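PDB 2OKX: rhamnosidase B from Bacillus sp., which probably hydrolyses terminal alpha-L-rhamnose residues from rhamnosides as an inverting glycoside hydrolase of family 78. Local coordinates for residues G62-R65 against Q71-D74. Numbering follows the deposited sequence.
Sequences GPVR and QFYD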
ATOM      1  N   GLY A  62       4.528 -11.854 -11.314  1.00 22.90           N
ATOM      2  CA  GLY A  62       3.323 -12.322 -10.655  1.00 19.58           C
ATOM      3  C   GLY A  62       3.657 -13.179  -9.448  1.00 19.91           C
ATOM      4  O   GLY A  62       4.767 -13.109  -8.925  1.00 19.46           O
ATOM      5  N   PRO A  63       2.688 -13.951  -8.935  1.00 19.96           N
ATOM      6  CA  PRO A  63       1.312 -13.995  -9.435  1.00 18.87           C
ATOM      7  C   PRO A  63       0.552 -12.851  -8.765  1.00 19.68           C
ATOM      8  O   PRO A  63       1.131 -12.109  -7.977  1.00 19.57           O
ATOM      9  CB  PRO A  63       0.828 -15.357  -8.957  1.00 21.77           C
ATOM     10  CG  PRO A  63       1.488 -15.459  -7.605  1.00 20.73           C
ATOM     11  CD  PRO A  63       2.904 -14.978  -7.898  1.00 20.24           C
ATOM     12  N   VAL A  64      -0.728 -12.695  -9.078  1.00 21.37           N
ATOM     13  CA  VAL A  64      -1.510 -11.650  -8.429  1.00 21.70           C
ATOM     14  C   VAL A  64      -1.676 -12.117  -6.985  1.00 22.63           C
ATOM     15  O   VAL A  64      -1.474 -13.298  -6.693  1.00 23.22           O
ATOM     16  CB  VAL A  64      -2.892 -11.473  -9.098  1.00 22.52           C
ATOM     17  CG1 VAL A  64      -2.713 -10.976 -10.533  1.00 21.51           C
ATOM     18  CG2 VAL A  64      -3.662 -12.783  -9.085  1.00 21.69           C
ATOM     19  N   ARG A  65      -2.027 -11.212  -6.078  1.00 21.21           N
ATOM     20  CA  ARG A  65      -2.171 -11.613  -4.683  1.00 22.70           C
ATOM     21  C   ARG A  65      -3.304 -12.622  -4.526  1.00 21.58           C
ATOM     22  O   ARG A  65      -4.371 -12.478  -5.132  1.00 21.53           O
ATOM     23  CB  ARG A  65      -2.384 -10.387  -3.785  1.00 19.24           C
ATOM     24  CG  ARG A  65      -3.685  -9.628  -3.986  1.00 23.03           C
ATOM     25  CD  ARG A  65      -3.564  -8.232  -3.374  1.00 21.93           C
ATOM     26  NE  ARG A  65      -2.692  -7.375  -4.181  1.00 24.23           N
ATOM     27  CZ  ARG A  65      -2.126  -6.252  -3.749  1.00 21.06           C
ATOM     28  NH1 ARG A  65      -2.330  -5.840  -2.505  1.00 18.22           N
ATOM     29  NH2 ARG A  65      -1.365  -5.532  -4.571  1.00 20.90           N
ATOM     30  N   GLN A  71      -4.815 -20.206  -5.078  1.00 27.48           N
ATOM     31  CA  GLN A  71      -3.588 -19.649  -5.637  1.00 26.60           C
ATOM     32  C   GLN A  71      -3.748 -19.332  -7.124  1.00 26.42           C
ATOM     33  O   GLN A  71      -3.917 -20.233  -7.947  1.00 27.74           O
ATOM     34  CB  GLN A  71      -2.450 -20.653  -5.428  1.00 25.84           C
ATOM     35  CG  GLN A  71      -1.064 -20.187  -5.839  1.00 25.38           C
ATOM     36  CD  GLN A  71      -0.550 -19.042  -4.995  1.00 27.04           C
ATOM     37  OE1 GLN A  71      -0.863 -18.939  -3.811  1.00 27.35           O
ATOM     38  NE2 GLN A  71       0.260 -18.179  -5.599  1.00 27.68           N
ATOM     39  N   PHE A  72      -3.686 -18.046  -7.459  1.00 25.43           N
ATOM     40  CA  PHE A  72      -3.833 -17.586  -8.839  1.00 24.67           C
ATOM     41  C   PHE A  72      -2.609 -17.875  -9.709  1.00 25.38           C
ATOM     42  O   PHE A  72      -1.470 -17.643  -9.296  1.00 26.86           O
ATOM     43  CB  PHE A  72      -4.110 -16.080  -8.849  1.00 23.78           C
ATOM     44  CG  PHE A  72      -5.523 -15.715  -8.485  1.00 22.32           C
ATOM     45  CD1 PHE A  72      -6.552 -15.860  -9.406  1.00 22.05           C
ATOM     46  CD2 PHE A  72      -5.820 -15.206  -7.223  1.00 23.67           C
ATOM     47  CE1 PHE A  72      -7.866 -15.497  -9.082  1.00 22.43           C
ATOM     48  CE2 PHE A  72      -7.127 -14.842  -6.888  1.00 21.63           C
ATOM     49  CZ  PHE A  72      -8.151 -14.987  -7.823  1.00 21.63           C
ATOM     50  N   TYR A  73      -2.844 -18.379 -10.918  1.00 25.64           N
ATOM     51  CA  TYR A  73      -1.744 -18.665 -11.833  1.00 25.81           C
ATOM     52  C   TYR A  73      -1.922 -17.871 -13.120  1.00 24.96           C
ATOM     53  O   TYR A  73      -3.046 -17.601 -13.547  1.00 23.61           O
ATOM     54  CB  TYR A  73      -1.655 -20.169 -12.133  1.00 25.41           C
ATOM     55  CG  TYR A  73      -2.822 -20.748 -12.897  1.00 27.03           C
ATOM     56  CD1 TYR A  73      -2.857 -20.713 -14.291  1.00 27.06           C
ATOM     57  CD2 TYR A  73      -3.889 -21.349 -12.227  1.00 27.54           C
ATOM     58  CE1 TYR A  73      -3.929 -21.269 -15.000  1.00 28.50           C
ATOM     59  CE2 TYR A  73      -4.958 -21.904 -12.923  1.00 28.26           C
ATOM     60  CZ  TYR A  73      -4.973 -21.861 -14.307  1.00 28.87           C
ATOM     61  OH  TYR A  73      -6.036 -22.411 -14.993  1.00 29.80           O
ATOM     62  N   ASP A  74      -0.802 -17.506 -13.736  1.00 25.43           N
ATOM     63  CA  ASP A  74      -0.817 -16.721 -14.964  1.00 24.92           C
ATOM     64  C   ASP A  74      -0.571 -17.569 -16.202  1.00 24.60           C
ATOM     65  O   ASP A  74       0.141 -18.569 -16.142  1.00 24.60           O
ATOM     66  CB  ASP A  74       0.248 -15.626 -14.883  1.00 22.52           C
ATOM     67  CG  ASP A  74       0.094 -14.766 -13.650  1.00 22.48           C
ATOM     68  OD1 ASP A  74      -1.041 -14.333 -13.376  1.00 22.32           O
ATOM     69  OD2 ASP A  74       1.099 -14.525 -12.957  1.00 22.58           O
TER
HETATM   70  O   HOH W   1      -1.631 -14.870 -10.805  1.00 26.19           O
HETATM   71  O   HOH W   2      -0.700 -15.152  -4.804  1.00 43.23           O
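P63 and V64, in the loop leaving strand 57-62, pack over strand 70-77 in a buried contact of the N-terminal beta domain, partly apolar and partly bridged by water. The chain passes from an edge strand of one sheet to a strand inside another. V64 meets F72 through one methyl: CG2 lies 3.3 Å from F72 CB, a tight approach, and 3.5 Å from F72 CG. CG2 comes in obliquely at the root of the ring; further out, R65 O lies 3.7 Å from F72 CD2. P63, preceded by a cis peptide bond, presents CB to the carbonyl F72 O at 3.3 Å, while its CG touches Q71 NE2. Q71 gets there because its chain, after starting out anti to the backbone N (chi1 -175°), bends at chi2 (66°).

Two waters join the backbone of V64 to the strand. One accepts from V64 N at 2.9 Å and donates to D74 OD1 at 2.7 Å; the other donates to V64 O at 2.8 Å and has a weak bond from Q71 NE2. D74 is gripped from outside as well, OD1 by a salt bridge to R193 and OD2 by the hydroxyl of Y50; these partners hold the carboxylate, probably ionised, where OD1 can also take the water that reaches V64 N. Next along the loop R65 turns away and forms salt bridges with E562 and D563, while R599 makes a cation-pi contact with F72. Here, then, is a loop connecting strands of two different sheets in a beta-sandwich-like domain, packed against the six-hairpin glycosidase region, probably the catalytic domain of this family-78 enzyme, consistent with an interface between domains.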